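Local atomic coordinates of beta 1-3 glucanase (Clostridium beijerinckii NCIMB 8052, PDB entry 5H4E), a protein that probably hydrolyses beta-1,3-glucans, as a bacterial beta-1,3-glucanase domain of glycoside hydrolase family 64. Residues 65-69 against 127-131; 72-78 against 104-109; 172-176 against 359-363; 236-242 against 312-318. All coordinates share one frame; numbering follows the deposited sequence.

Interaction 1: residues 65-69 against 127-131; sequences KTTPD and TSDPN
Thr67 meets Ser128 and Pro130 with its OG1 set between its own backbone N and carbonyl carbon (chi1 73°), a torsion that sends CG2 to Ser128 O and Pro130 CA and points OG1 back to Asp69 N. In Ser128, chi1 of -62° puts OG beside Pro68, while CB itself faces the Asp69 carboxylate. The backbone sets Thr67 CB 3.3 Å from Ser128 O, while Thr67 CG2 rests 4.0 Å from Pro130 CA. The hydroxyl of Thr67 is used within its own segment: it accepts from Asp69 N at 3.2 Å, an ST turn that folds the chain back after the strand. That turn carries the Asp69 carboxylate to Ser128, where OD2 approaches CB to 3.3 Å. Pro68 lies beside the same serine, its CB 3.7 Å from Ser128 OG. At the other end Lys65, bent at its second torsion, passes Pro130 with CG 3.9 Å from the ring's CB. No hydrogen bond crosses here, and the two segments are held by van der Waals contact. Residues 127-131 keep their shape through an Asx turn, Asn131 N to Asp129 OD1; the same oxygen also accepts from Asn131 ND2. The contact lies at the surface, where strand 63-67 runs into its turn toward strand 70-74; Tyr74 of that second strand touches both Lys65 and Pro130, and the loop 127-131 leads on to strand 136-144.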
loop_
_atom_site.group_PDB
_atom_site.type_symbol
_atom_site.label_atom_id
_atom_site.label_comp_id
_atom_site.label_asym_id
_atom_site.label_seq_id
_atom_site.Cartn_x
_atom_site.Cartn_y
_atom_site.Cartn_z
ATOM N N LYS A 65 -2.924 -20.093 17.743
ATOM C CA LYS A 65 -3.830 -20.449 16.654
ATOM C C LYS A 65 -3.445 -21.790 16.043
ATOM O O LYS A 65 -2.262 -22.066 15.823
ATOM C CB LYS A 65 -3.827 -19.350 15.584
ATOM C CG LYS A 65 -4.630 -19.668 14.327
ATOM C CD LYS A 65 -6.127 -19.562 14.553
ATOM C CE LYS A 65 -6.886 -19.751 13.232
ATOM N NZ LYS A 65 -8.347 -20.038 13.447
ATOM N N THR A 66 -4.445 -22.630 15.787
ATOM C CA THR A 66 -4.225 -23.876 15.058
ATOM C C THR A 66 -4.633 -23.731 13.598
ATOM O O THR A 66 -5.804 -23.484 13.302
ATOM C CB THR A 66 -5.009 -25.039 15.677
ATOM O OG1 THR A 66 -4.597 -25.217 17.041
ATOM C CG2 THR A 66 -4.773 -26.325 14.876
ATOM N N THR A 67 -3.663 -23.878 12.696
ATOM C CA THR A 67 -3.913 -23.805 11.260
ATOM C C THR A 67 -3.821 -25.223 10.693
ATOM O O THR A 67 -3.495 -26.154 11.432
ATOM C CB THR A 67 -2.906 -22.857 10.558
ATOM O OG1 THR A 67 -1.615 -23.471 10.499
ATOM C CG2 THR A 67 -2.799 -21.552 11.312
ATOM N N PRO A 68 -4.120 -25.413 9.393
ATOM C CA PRO A 68 -3.931 -26.782 8.877
ATOM C C PRO A 68 -2.477 -27.282 8.983
ATOM O O PRO A 68 -2.230 -28.487 8.883
ATOM C CB PRO A 68 -4.370 -26.661 7.407
ATOM C CG PRO A 68 -5.400 -25.568 7.433
ATOM C CD PRO A 68 -4.896 -24.573 8.458
ATOM N N ASP A 69 -1.532 -26.371 9.199
ATOM C CA ASP A 69 -0.121 -26.737 9.202
ATOM C C ASP A 69 0.452 -26.926 10.603
ATOM O O ASP A 69 1.620 -27.296 10.749
ATOM C CB ASP A 69 0.697 -25.691 8.445
ATOM C CG ASP A 69 0.447 -25.732 6.950
ATOM O OD1 ASP A 69 -0.029 -26.783 6.447
ATOM O OD2 ASP A 69 0.750 -24.725 6.273
ATOM N N THR A 127 -3.022 -20.164 2.271
ATOM C CA THR A 127 -4.356 -20.421 2.823
ATOM C C THR A 127 -4.279 -20.917 4.259
ATOM O O THR A 127 -5.273 -20.868 4.990
ATOM C CB THR A 127 -5.174 -21.447 1.980
ATOM O OG1 THR A 127 -4.345 -22.563 1.635
ATOM C CG2 THR A 127 -5.697 -20.797 0.694
ATOM N N SER A 128 -3.100 -21.359 4.682
ATOM C CA SER A 128 -2.911 -21.757 6.074
ATOM C C SER A 128 -2.356 -20.641 6.968
ATOM O O SER A 128 -1.967 -20.886 8.113
ATOM C CB SER A 128 -2.007 -22.985 6.137
ATOM O OG SER A 128 -2.629 -24.061 5.453
ATOM N N ASP A 129 -2.339 -19.411 6.461
ATOM C CA ASP A 129 -1.995 -18.262 7.300
ATOM C C ASP A 129 -3.010 -18.125 8.442
ATOM O O ASP A 129 -4.205 -18.308 8.235
ATOM C CB ASP A 129 -1.954 -16.980 6.467
ATOM C CG ASP A 129 -1.307 -15.813 7.211
ATOM O OD1 ASP A 129 -2.011 -15.139 7.986
ATOM O OD2 ASP A 129 -0.096 -15.567 7.023
ATOM N N PRO A 130 -2.538 -17.801 9.654
ATOM C CA PRO A 130 -3.415 -17.678 10.830
ATOM C C PRO A 130 -4.433 -16.546 10.721
ATOM O O PRO A 130 -5.418 -16.526 11.464
ATOM C CB PRO A 130 -2.430 -17.390 11.971
ATOM C CG PRO A 130 -1.243 -16.803 11.304
ATOM C CD PRO A 130 -1.131 -17.526 9.995
ATOM N N ASN A 131 -4.199 -15.621 9.796
ATOM C CA ASN A 131 -5.044 -14.443 9.659
ATOM C C ASN A 131 -6.094 -14.554 8.556
ATOM O O ASN A 131 -6.817 -13.595 8.290
ATOM C CB ASN A 131 -4.172 -13.214 9.402
ATOM C CG ASN A 131 -3.204 -12.949 10.534
ATOM O OD1 ASN A 131 -3.589 -12.432 11.579
ATOM N ND2 ASN A 131 -1.944 -13.305 10.332
#

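Interaction 2: residues 72-78 against 104-109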
loop_
_atom_site.group_PDB
_atom_site.type_symbol
_atom_site.label_atom_id
_atom_site.label_comp_id
_atom_site.label_asym_id
_atom_site.label_seq_id
_atom_site.Cartn_x
_atom_site.Cartn_y
_atom_site.Cartn_z
ATOM N N PHE A 72 0.563 -22.721 16.695
ATOM C CA PHE A 72 1.647 -21.779 16.983
ATOM C C PHE A 72 1.255 -20.653 17.946
ATOM O O PHE A 72 0.073 -20.331 18.099
ATOM C CB PHE A 72 2.168 -21.155 15.684
ATOM C CG PHE A 72 2.225 -22.108 14.524
ATOM C CD1 PHE A 72 3.351 -22.892 14.304
ATOM C CD2 PHE A 72 1.157 -22.209 13.638
ATOM C CE1 PHE A 72 3.413 -23.772 13.225
ATOM C CE2 PHE A 72 1.211 -23.087 12.556
ATOM C CZ PHE A 72 2.344 -23.869 12.351
ATOM N N ASN A 73 2.268 -20.054 18.575
ATOM C CA ASN A 73 2.109 -18.877 19.435
ATOM C C ASN A 73 2.528 -17.593 18.719
ATOM O O ASN A 73 3.520 -17.579 17.988
ATOM C CB ASN A 73 2.941 -19.009 20.718
ATOM C CG ASN A 73 2.379 -20.034 21.692
ATOM O OD1 ASN A 73 1.249 -20.502 21.547
ATOM N ND2 ASN A 73 3.165 -20.363 22.713
ATOM N N TYR A 74 1.803 -16.503 18.953
ATOM C CA TYR A 74 2.136 -15.239 18.296
ATOM C C TYR A 74 2.214 -14.103 19.286
ATOM O O TYR A 74 1.559 -14.137 20.321
ATOM C CB TYR A 74 1.104 -14.898 17.223
ATOM C CG TYR A 74 0.911 -15.984 16.192
ATOM C CD1 TYR A 74 0.077 -17.070 16.447
ATOM C CD2 TYR A 74 1.552 -15.917 14.957
ATOM C CE1 TYR A 74 -0.112 -18.068 15.505
ATOM C CE2 TYR A 74 1.370 -16.910 14.008
ATOM C CZ TYR A 74 0.537 -17.987 14.293
ATOM O OH TYR A 74 0.356 -18.976 13.353
ATOM N N SER A 75 3.000 -13.084 18.951
ATOM C CA SER A 75 3.070 -11.870 19.754
ATOM C C SER A 75 1.688 -11.254 19.919
ATOM O O SER A 75 0.725 -11.650 19.254
ATOM C CB SER A 75 3.998 -10.853 19.111
ATOM O OG SER A 75 3.466 -10.432 17.862
ATOM N N ASN A 76 1.583 -10.281 20.806
ATOM C CA ASN A 76 0.306 -9.632 21.012
ATOM C C ASN A 76 0.545 -8.165 21.292
ATOM O O ASN A 76 0.602 -7.727 22.446
ATOM C CB ASN A 76 -0.474 -10.292 22.140
ATOM C CG ASN A 76 -1.903 -9.790 22.222
ATOM O OD1 ASN A 76 -2.345 -8.994 21.388
ATOM N ND2 ASN A 76 -2.635 -10.250 23.231
ATOM N N TYR A 77 0.713 -7.409 20.213
ATOM C CA TYR A 77 0.988 -5.993 20.316
ATOM C C TYR A 77 -0.290 -5.173 20.214
ATOM O O TYR A 77 -0.235 -3.943 20.163
ATOM C CB TYR A 77 1.962 -5.566 19.221
ATOM C CG TYR A 77 3.327 -6.233 19.248
ATOM C CD1 TYR A 77 3.923 -6.640 20.440
ATOM C CD2 TYR A 77 4.028 -6.426 18.068
ATOM C CE1 TYR A 77 5.187 -7.239 20.442
ATOM C CE2 TYR A 77 5.271 -6.995 18.058
ATOM C CZ TYR A 77 5.852 -7.407 19.240
ATOM O OH TYR A 77 7.105 -7.977 19.184
ATOM N N PHE A 78 -1.435 -5.856 20.191
ATOM C CA PHE A 78 -2.719 -5.213 19.921
ATOM C C PHE A 78 -3.406 -4.678 21.161
ATOM O O PHE A 78 -3.190 -5.169 22.273
ATOM C CB PHE A 78 -3.645 -6.194 19.191
ATOM C CG PHE A 78 -3.313 -6.331 17.741
ATOM C CD1 PHE A 78 -3.973 -5.559 16.791
ATOM C CD2 PHE A 78 -2.289 -7.165 17.328
ATOM C CE1 PHE A 78 -3.641 -5.658 15.443
ATOM C CE2 PHE A 78 -1.962 -7.266 15.987
ATOM C CZ PHE A 78 -2.639 -6.506 15.048
ATOM N N PRO A 104 -7.809 -9.695 17.275
ATOM C CA PRO A 104 -6.549 -9.123 16.810
ATOM C C PRO A 104 -5.905 -10.009 15.755
ATOM O O PRO A 104 -6.256 -11.180 15.616
ATOM C CB PRO A 104 -5.698 -9.076 18.084
ATOM C CG PRO A 104 -6.228 -10.204 18.896
ATOM C CD PRO A 104 -7.705 -10.193 18.659
ATOM N N LEU A 105 -4.951 -9.449 15.028
ATOM C CA LEU A 105 -4.197 -10.217 14.049
ATOM C C LEU A 105 -3.170 -11.083 14.761
ATOM O O LEU A 105 -2.789 -10.800 15.904
ATOM C CB LEU A 105 -3.517 -9.283 13.046
ATOM C CG LEU A 105 -4.495 -8.447 12.215
ATOM C CD1 LEU A 105 -3.754 -7.558 11.244
ATOM C CD2 LEU A 105 -5.404 -9.405 11.468
ATOM N N TYR A 106 -2.753 -12.155 14.097
ATOM C CA TYR A 106 -1.679 -13.004 14.607
ATOM C C TYR A 106 -0.354 -12.648 13.936
ATOM O O TYR A 106 -0.106 -13.041 12.791
ATOM C CB TYR A 106 -1.983 -14.477 14.363
ATOM C CG TYR A 106 -3.256 -14.986 14.981
ATOM C CD1 TYR A 106 -3.289 -15.441 16.298
ATOM C CD2 TYR A 106 -4.426 -15.045 14.241
ATOM C CE1 TYR A 106 -4.454 -15.920 16.862
ATOM C CE2 TYR A 106 -5.600 -15.523 14.793
ATOM C CZ TYR A 106 -5.608 -15.967 16.103
ATOM O OH TYR A 106 -6.778 -16.442 16.643
ATOM N N ILE A 107 0.487 -11.899 14.646
ATOM C CA ILE A 107 1.768 -11.468 14.107
ATOM C C ILE A 107 2.925 -12.268 14.716
ATOM O O ILE A 107 3.157 -12.208 15.926
ATOM C CB ILE A 107 1.987 -9.958 14.359
ATOM C CG1 ILE A 107 0.946 -9.138 13.575
ATOM C CG2 ILE A 107 3.405 -9.562 14.012
ATOM C CD1 ILE A 107 1.014 -7.640 13.828
ATOM N N LYS A 108 3.640 -13.010 13.873
ATOM C CA LYS A 108 4.795 -13.812 14.299
ATOM C C LYS A 108 6.104 -13.015 14.263
ATOM O O LYS A 108 6.539 -12.585 13.193
ATOM C CB LYS A 108 4.926 -15.052 13.407
ATOM C CG LYS A 108 5.979 -16.077 13.842
ATOM C CD LYS A 108 5.501 -16.868 15.046
ATOM C CE LYS A 108 6.286 -18.166 15.224
ATOM N NZ LYS A 108 5.616 -19.044 16.238
ATOM N N VAL A 109 6.743 -12.831 15.417
ATOM C CA VAL A 109 8.055 -12.181 15.440
ATOM C C VAL A 109 9.119 -13.210 15.056
ATOM O O VAL A 109 9.021 -14.377 15.432
ATOM C CB VAL A 109 8.397 -11.569 16.828
ATOM C CG1 VAL A 109 9.745 -10.834 16.773
ATOM C CG2 VAL A 109 7.296 -10.627 17.289
HETATM O O HOH W 1 -0.245 -10.713 16.893
#
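Two aromatic side chains, Tyr74 and Phe78, fit at separate places against the chain of 104-109, irregular up to Ile107. Tyr106 CB is the bump that covers one face of the Tyr74 ring: it sits 3.8 Å from the ring centroid and almost on the ring normal, a CH-pi contact. Lys108 N lies at the edge of the same ring. The Tyr106 ring itself meets Tyr74 obliquely, with the planes at 58°. Phe78 fills the hollow formed by Pro104, Leu105 and Ile107. Pro104 CB presses on the root of the ring, 3.7 Å from Phe78 CG; Leu105 CB comes to 3.5 Å from the far corner, Phe78 CZ, and Ile107 CD1 meets Phe78 CE2 at 3.7 Å, the two side chains crossing at about a right angle. Between the two rings the contact is polar. Ser75 OG donates to Ile107 O at 2.6 Å, and a water bridges Ser75 O, Leu105 O and Ile107 N, tying together backbone groups that do not meet directly. On the strand side of Tyr74, toward Asn73, Lys108, bent at its second torsion, brings NZ to Asn73 O at 3.1 Å, in the carbonyl plane. The contact joins the end of strand 70-74, paired with 63-67, to the start of strand 108-111, paired with 117-120; Phe78 also touches Tyr27 and Ala29 of strand 26-33 and Tyr98 of strand 95-101.

Interaction 3: residues 172-176 against 359-363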
loop_
_atom_site.group_PDB
_atom_site.type_symbol
_atom_site.label_atom_id
_atom_site.label_comp_id
_atom_site.label_asym_id
_atom_site.label_seq_id
_atom_site.Cartn_x
_atom_site.Cartn_y
_atom_site.Cartn_z
ATOM N N TYR A 172 -3.137 22.755 7.535
ATOM C CA TYR A 172 -3.396 21.596 6.677
ATOM C C TYR A 172 -4.518 20.754 7.267
ATOM O O TYR A 172 -4.490 20.413 8.452
ATOM C CB TYR A 172 -2.123 20.764 6.532
ATOM C CG TYR A 172 -2.215 19.566 5.618
ATOM C CD1 TYR A 172 -2.597 18.318 6.110
ATOM C CD2 TYR A 172 -1.857 19.663 4.280
ATOM C CE1 TYR A 172 -2.652 17.212 5.295
ATOM C CE2 TYR A 172 -1.905 18.551 3.445
ATOM C CZ TYR A 172 -2.308 17.323 3.969
ATOM O OH TYR A 172 -2.367 16.203 3.157
ATOM N N ASN A 173 -5.506 20.431 6.443
ATOM C CA ASN A 173 -6.607 19.587 6.896
ATOM C C ASN A 173 -7.207 18.860 5.704
ATOM O O ASN A 173 -8.010 19.433 4.967
ATOM C CB ASN A 173 -7.679 20.424 7.623
ATOM C CG ASN A 173 -8.566 19.577 8.535
ATOM O OD1 ASN A 173 -8.896 18.438 8.212
ATOM N ND2 ASN A 173 -8.930 20.125 9.686
ATOM N N LYS A 174 -6.793 17.608 5.505
ATOM C CA LYS A 174 -7.227 16.823 4.353
ATOM C C LYS A 174 -7.666 15.420 4.756
ATOM O O LYS A 174 -7.174 14.867 5.731
ATOM C CB LYS A 174 -6.108 16.726 3.311
ATOM C CG LYS A 174 -5.695 18.060 2.699
ATOM C CD LYS A 174 -6.854 18.722 1.967
ATOM C CE LYS A 174 -7.280 17.930 0.741
ATOM N NZ LYS A 174 -8.366 18.630 -0.024
ATOM N N THR A 175 -8.584 14.856 3.978
ATOM C CA THR A 175 -9.116 13.516 4.222
ATOM C C THR A 175 -9.082 12.693 2.938
ATOM O O THR A 175 -9.735 13.043 1.952
ATOM C CB THR A 175 -10.568 13.569 4.760
ATOM O OG1 THR A 175 -10.588 14.305 5.988
ATOM C CG2 THR A 175 -11.122 12.158 5.017
ATOM N N TYR A 176 -8.309 11.608 2.950
ATOM C CA TYR A 176 -8.224 10.708 1.802
ATOM C C TYR A 176 -8.574 9.284 2.217
ATOM O O TYR A 176 -8.143 8.814 3.274
ATOM C CB TYR A 176 -6.827 10.710 1.183
ATOM C CG TYR A 176 -6.375 12.025 0.593
ATOM C CD1 TYR A 176 -7.294 12.964 0.136
ATOM C CD2 TYR A 176 -5.023 12.312 0.466
ATOM C CE1 TYR A 176 -6.874 14.166 -0.418
ATOM C CE2 TYR A 176 -4.590 13.514 -0.090
ATOM C CZ TYR A 176 -5.527 14.437 -0.525
ATOM O OH TYR A 176 -5.123 15.636 -1.076
ATOM N N SER A 359 -3.459 8.047 -2.092
ATOM C CA SER A 359 -4.131 8.510 -0.889
ATOM C C SER A 359 -3.151 9.118 0.113
ATOM O O SER A 359 -3.489 9.300 1.287
ATOM C CB SER A 359 -4.867 7.334 -0.245
ATOM O OG SER A 359 -3.941 6.273 -0.041
ATOM N N THR A 360 -1.932 9.412 -0.331
ATOM C CA THR A 360 -0.924 9.913 0.600
ATOM C C THR A 360 -1.280 11.296 1.116
ATOM O O THR A 360 -1.495 12.216 0.333
ATOM C CB THR A 360 0.485 9.982 -0.027
ATOM O OG1 THR A 360 0.962 8.655 -0.286
ATOM C CG2 THR A 360 1.462 10.673 0.953
ATOM N N LEU A 361 -1.352 11.411 2.436
ATOM C CA LEU A 361 -1.447 12.692 3.135
ATOM C C LEU A 361 -0.064 13.059 3.653
ATOM O O LEU A 361 0.677 12.193 4.114
ATOM C CB LEU A 361 -2.444 12.611 4.301
ATOM C CG LEU A 361 -3.890 12.251 3.944
ATOM C CD1 LEU A 361 -4.524 11.437 5.057
ATOM C CD2 LEU A 361 -4.688 13.507 3.706
ATOM N N HIS A 362 0.285 14.341 3.585
ATOM C CA HIS A 362 1.611 14.777 4.008
ATOM C C HIS A 362 1.598 16.212 4.511
ATOM O O HIS A 362 0.970 17.080 3.900
ATOM C CB HIS A 362 2.602 14.647 2.853
ATOM C CG HIS A 362 3.873 15.411 3.053
ATOM N ND1 HIS A 362 4.775 15.113 4.053
ATOM C CD2 HIS A 362 4.400 16.453 2.367
ATOM C CE1 HIS A 362 5.798 15.945 3.981
ATOM N NE2 HIS A 362 5.596 16.767 2.966
ATOM N N VAL A 363 2.292 16.454 5.621
ATOM C CA VAL A 363 2.505 17.819 6.100
ATOM C C VAL A 363 3.758 17.886 6.975
ATOM O O VAL A 363 4.114 16.926 7.671
ATOM C CB VAL A 363 1.287 18.355 6.894
ATOM C CG1 VAL A 363 1.218 17.710 8.265
ATOM C CG2 VAL A 363 1.351 19.888 7.013
HETATM O O HOH W 2 -5.139 8.041 3.255
#
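Tyr172 lies over the side chain of Val363 and the backbone of His362, and its own side chain can be followed atom by atom. CB starts against Val363 CG2 at 3.6 Å. Next comes CG, still over the valine, whose CB stands 4.1 Å from the ring centroid in a CH-pi contact on one face. Farther out, CE2 and CZ cover His362 O, CE2 at 3.3 Å, so the carbonyl oxygen sits above the plane of the ring on the same face as the valine. At the tip, OH accepts from His362 N at 3.3 Å, a fairly straight bond (157°) that is the direct hydrogen bond between the segments. CG lying anti to the backbone N (chi1 -177°) directs the ring along Val363 and His362, so that OH reaches His362 N, and Lys174 CG backs its opposite face. Tyr176 repeats the theme at the other end: Leu361 CD2 is 3.9 Å from its centroid over a face, while Ser359 O and Thr360 O line its edge. A water there donates to both Tyr176 O and Ser359 O. Lys174 itself turns outward to a salt bridge with Glu343. Strands 173-176 and 361-363 run nearly antiparallel, yet their axes stay 8.3 Å apart, too far for backbone pairing. Strand 173-177 edges one sheet, beside 162-168, and 361-363 pairs with 147-151 in another: the arrangement is packing between two separate beta sheets, with side chains filling the gap.

Interaction 4: residues 236-242 against 312-318; sequences YYATHEL and MLDPAHW
This contact joins the helix end, loop and strand start of 236-242, between helix 227-236 and strand 242-246, to the chain between helices 294-309 and 332-339, the latter with a short 3-10 turn at 315-316. At its middle Tyr237 OH donates to Met312 O at 2.6 Å, in the carbonyl plane and on a lone pair, with the oxygen also near the plane of the tyrosine ring. Leu313 CD2 reaches both neighbouring tyrosines, coming obliquely to 3.6 Å from Tyr236 CD2 and to 3.9 Å from Tyr237 CE2. Leu242 supplies the other half. CG anti to the backbone N (chi1 171°) sends the branch toward 312-318, where CD1 packs on Pro315 CB at 3.5 Å and on Trp318 CZ2 at 3.7 Å, and CD2 meets Met312 CE at 3.6 Å. Each loop also has hydrogen bonds of its own. His240 lies over the Tyr236 ring and gives its ND1 hydrogen to Tyr236 O at 2.9 Å; in the 312-318 loop His317 ND1 bonds to Asp314 OD2 at 2.6 Å. Trp318 NE1 is held by Val311 O, and Phe260 of strand 259-264 touches Leu242 and Met312. Chemically, one short hydrogen bond satisfies the buried tyrosine hydroxyl and fixes where the ring ends, while contacts of methyl groups with the proline, the tyrosines and the tryptophan supply the rest of the hold, without any salt bridge across the two segments.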
loop_
_atom_site.group_PDB
_atom_site.type_symbol
_atom_site.label_atom_id
_atom_site.label_comp_id
_atom_site.label_asym_id
_atom_site.label_seq_id
_atom_site.Cartn_x
_atom_site.Cartn_y
_atom_site.Cartn_z
ATOM N N TYR A 236 7.366 -0.505 -30.143
ATOM C CA TYR A 236 7.155 0.871 -30.562
ATOM C C TYR A 236 8.344 1.763 -30.211
ATOM O O TYR A 236 8.858 2.475 -31.072
ATOM C CB TYR A 236 5.867 1.421 -29.930
ATOM C CG TYR A 236 5.507 2.803 -30.419
ATOM C CD1 TYR A 236 4.875 2.978 -31.651
ATOM C CD2 TYR A 236 5.817 3.933 -29.666
ATOM C CE1 TYR A 236 4.553 4.249 -32.117
ATOM C CE2 TYR A 236 5.495 5.215 -30.121
ATOM C CZ TYR A 236 4.861 5.362 -31.344
ATOM O OH TYR A 236 4.549 6.626 -31.799
ATOM N N TYR A 237 8.799 1.702 -28.956
ATOM C CA TYR A 237 9.832 2.609 -28.465
ATOM C C TYR A 237 11.244 2.155 -28.848
ATOM O O TYR A 237 12.227 2.784 -28.467
ATOM C CB TYR A 237 9.703 2.792 -26.934
ATOM C CG TYR A 237 8.582 3.754 -26.556
ATOM C CD1 TYR A 237 8.514 5.022 -27.127
ATOM C CD2 TYR A 237 7.563 3.374 -25.683
ATOM C CE1 TYR A 237 7.485 5.898 -26.818
ATOM C CE2 TYR A 237 6.530 4.253 -25.358
ATOM C CZ TYR A 237 6.500 5.514 -25.932
ATOM O OH TYR A 237 5.490 6.400 -25.640
ATOM N N ALA A 238 11.346 1.082 -29.623
ATOM C CA ALA A 238 12.624 0.743 -30.246
ATOM C C ALA A 238 13.001 1.800 -31.284
ATOM O O ALA A 238 14.178 2.082 -31.500
ATOM C CB ALA A 238 12.566 -0.626 -30.881
ATOM N N THR A 239 11.995 2.404 -31.913
ATOM C CA THR A 239 12.256 3.386 -32.956
ATOM C C THR A 239 11.571 4.735 -32.728
ATOM O O THR A 239 11.667 5.629 -33.565
ATOM C CB THR A 239 11.829 2.841 -34.319
ATOM O OG1 THR A 239 10.453 2.444 -34.267
ATOM C CG2 THR A 239 12.668 1.630 -34.686
ATOM N N HIS A 240 10.867 4.883 -31.611
ATOM C CA HIS A 240 10.316 6.175 -31.224
ATOM C C HIS A 240 10.848 6.567 -29.852
ATOM O O HIS A 240 11.284 5.710 -29.092
ATOM C CB HIS A 240 8.784 6.150 -31.218
ATOM C CG HIS A 240 8.182 5.786 -32.540
ATOM N ND1 HIS A 240 8.061 4.482 -32.968
ATOM C CD2 HIS A 240 7.694 6.556 -33.543
ATOM C CE1 HIS A 240 7.517 4.461 -34.172
ATOM N NE2 HIS A 240 7.282 5.706 -34.542
ATOM N N GLU A 241 10.819 7.862 -29.547
ATOM C CA GLU A 241 11.260 8.357 -28.244
ATOM C C GLU A 241 10.098 8.472 -27.275
ATOM O O GLU A 241 9.010 8.933 -27.637
ATOM C CB GLU A 241 11.941 9.726 -28.362
ATOM C CG GLU A 241 13.363 9.690 -28.904
ATOM C CD GLU A 241 14.354 9.061 -27.935
ATOM O OE1 GLU A 241 14.489 9.558 -26.790
ATOM O OE2 GLU A 241 15.014 8.080 -28.335
ATOM N N LEU A 242 10.342 8.042 -26.045
ATOM C CA LEU A 242 9.428 8.275 -24.936
ATOM C C LEU A 242 9.970 9.446 -24.144
ATOM O O LEU A 242 11.002 9.331 -23.487
ATOM C CB LEU A 242 9.311 7.026 -24.055
ATOM C CG LEU A 242 8.570 7.122 -22.723
ATOM C CD1 LEU A 242 7.226 7.747 -22.920
ATOM C CD2 LEU A 242 8.400 5.721 -22.154
ATOM N N MET A 312 1.330 4.365 -21.649
ATOM C CA MET A 312 2.740 4.304 -22.033
ATOM C C MET A 312 2.991 4.978 -23.389
ATOM O O MET A 312 4.076 5.500 -23.640
ATOM C CB MET A 312 3.226 2.847 -22.055
ATOM C CG MET A 312 3.806 2.377 -20.702
ATOM S SD MET A 312 5.242 3.355 -20.194
ATOM C CE MET A 312 6.535 2.710 -21.272
ATOM N N LEU A 313 1.980 4.994 -24.248
ATOM C CA LEU A 313 2.129 5.633 -25.561
ATOM C C LEU A 313 1.698 7.101 -25.579
ATOM O O LEU A 313 1.666 7.723 -26.639
ATOM C CB LEU A 313 1.336 4.851 -26.612
ATOM C CG LEU A 313 1.789 3.398 -26.755
ATOM C CD1 LEU A 313 0.874 2.595 -27.656
ATOM C CD2 LEU A 313 3.225 3.325 -27.250
ATOM N N ASP A 314 1.364 7.655 -24.417
ATOM C CA ASP A 314 0.932 9.056 -24.342
ATOM C C ASP A 314 1.577 9.774 -23.160
ATOM O O ASP A 314 0.875 10.199 -22.233
ATOM C CB ASP A 314 -0.602 9.135 -24.238
ATOM C CG ASP A 314 -1.145 10.556 -24.413
ATOM O OD1 ASP A 314 -0.414 11.450 -24.893
ATOM O OD2 ASP A 314 -2.327 10.772 -24.089
ATOM N N PRO A 315 2.914 9.913 -23.180
ATOM C CA PRO A 315 3.622 10.550 -22.056
ATOM C C PRO A 315 3.181 11.987 -21.743
ATOM O O PRO A 315 3.256 12.387 -20.581
ATOM C CB PRO A 315 5.085 10.536 -22.511
ATOM C CG PRO A 315 5.022 10.429 -24.005
ATOM C CD PRO A 315 3.835 9.536 -24.266
ATOM N N ALA A 316 2.724 12.747 -22.736
ATOM C CA ALA A 316 2.273 14.115 -22.466
ATOM C C ALA A 316 1.143 14.151 -21.428
ATOM O O ALA A 316 0.941 15.160 -20.760
ATOM C CB ALA A 316 1.823 14.797 -23.757
ATOM N N HIS A 317 0.425 13.040 -21.281
ATOM C CA HIS A 317 -0.754 13.004 -20.415
ATOM C C HIS A 317 -0.593 12.091 -19.206
ATOM O O HIS A 317 -1.580 11.701 -18.573
ATOM C CB HIS A 317 -1.977 12.581 -21.225
ATOM C CG HIS A 317 -2.425 13.621 -22.206
ATOM N ND1 HIS A 317 -2.636 13.346 -23.541
ATOM C CD2 HIS A 317 -2.683 14.944 -22.050
ATOM C CE1 HIS A 317 -3.011 14.452 -24.163
ATOM N NE2 HIS A 317 -3.054 15.434 -23.279
ATOM N N TRP A 318 0.651 11.780 -18.864
ATOM C CA TRP A 318 0.917 10.955 -17.698
ATOM C C TRP A 318 0.405 11.602 -16.406
ATOM O O TRP A 318 0.141 10.911 -15.426
ATOM C CB TRP A 318 2.414 10.662 -17.596
ATOM C CG TRP A 318 2.852 9.559 -18.517
ATOM C CD1 TRP A 318 2.084 8.906 -19.444
ATOM C CD2 TRP A 318 4.146 8.962 -18.576
ATOM N NE1 TRP A 318 2.829 7.943 -20.081
ATOM C CE2 TRP A 318 4.100 7.959 -19.570
ATOM C CE3 TRP A 318 5.340 9.177 -17.884
ATOM C CZ2 TRP A 318 5.208 7.174 -19.894
ATOM C CZ3 TRP A 318 6.443 8.400 -18.206
ATOM C CH2 TRP A 318 6.366 7.401 -19.194
#

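Overall arrangement
Interactions 1 and 2 adjoin, with centres about 13 Å apart, and share the hairpin of strands 63-67 and 70-74; Asn131 OD1 also takes the backbone N-H of Tyr106 between them. Interaction 1 is a surface contact of van der Waals touches alone, whereas 2, 3 and 4 are partly buried and add hydrogen bonds to aromatic or aliphatic packing. Water bridges backbone groups in 2 and 3. Interaction 3 sets one sheet on another, and 4 joins two loops by a tyrosine-to-carbonyl bond. Interaction 4 lies across the chain's centre from 1 and 2, its centre about 32 Å from that of interaction 3, whose segments enclose it in sequence.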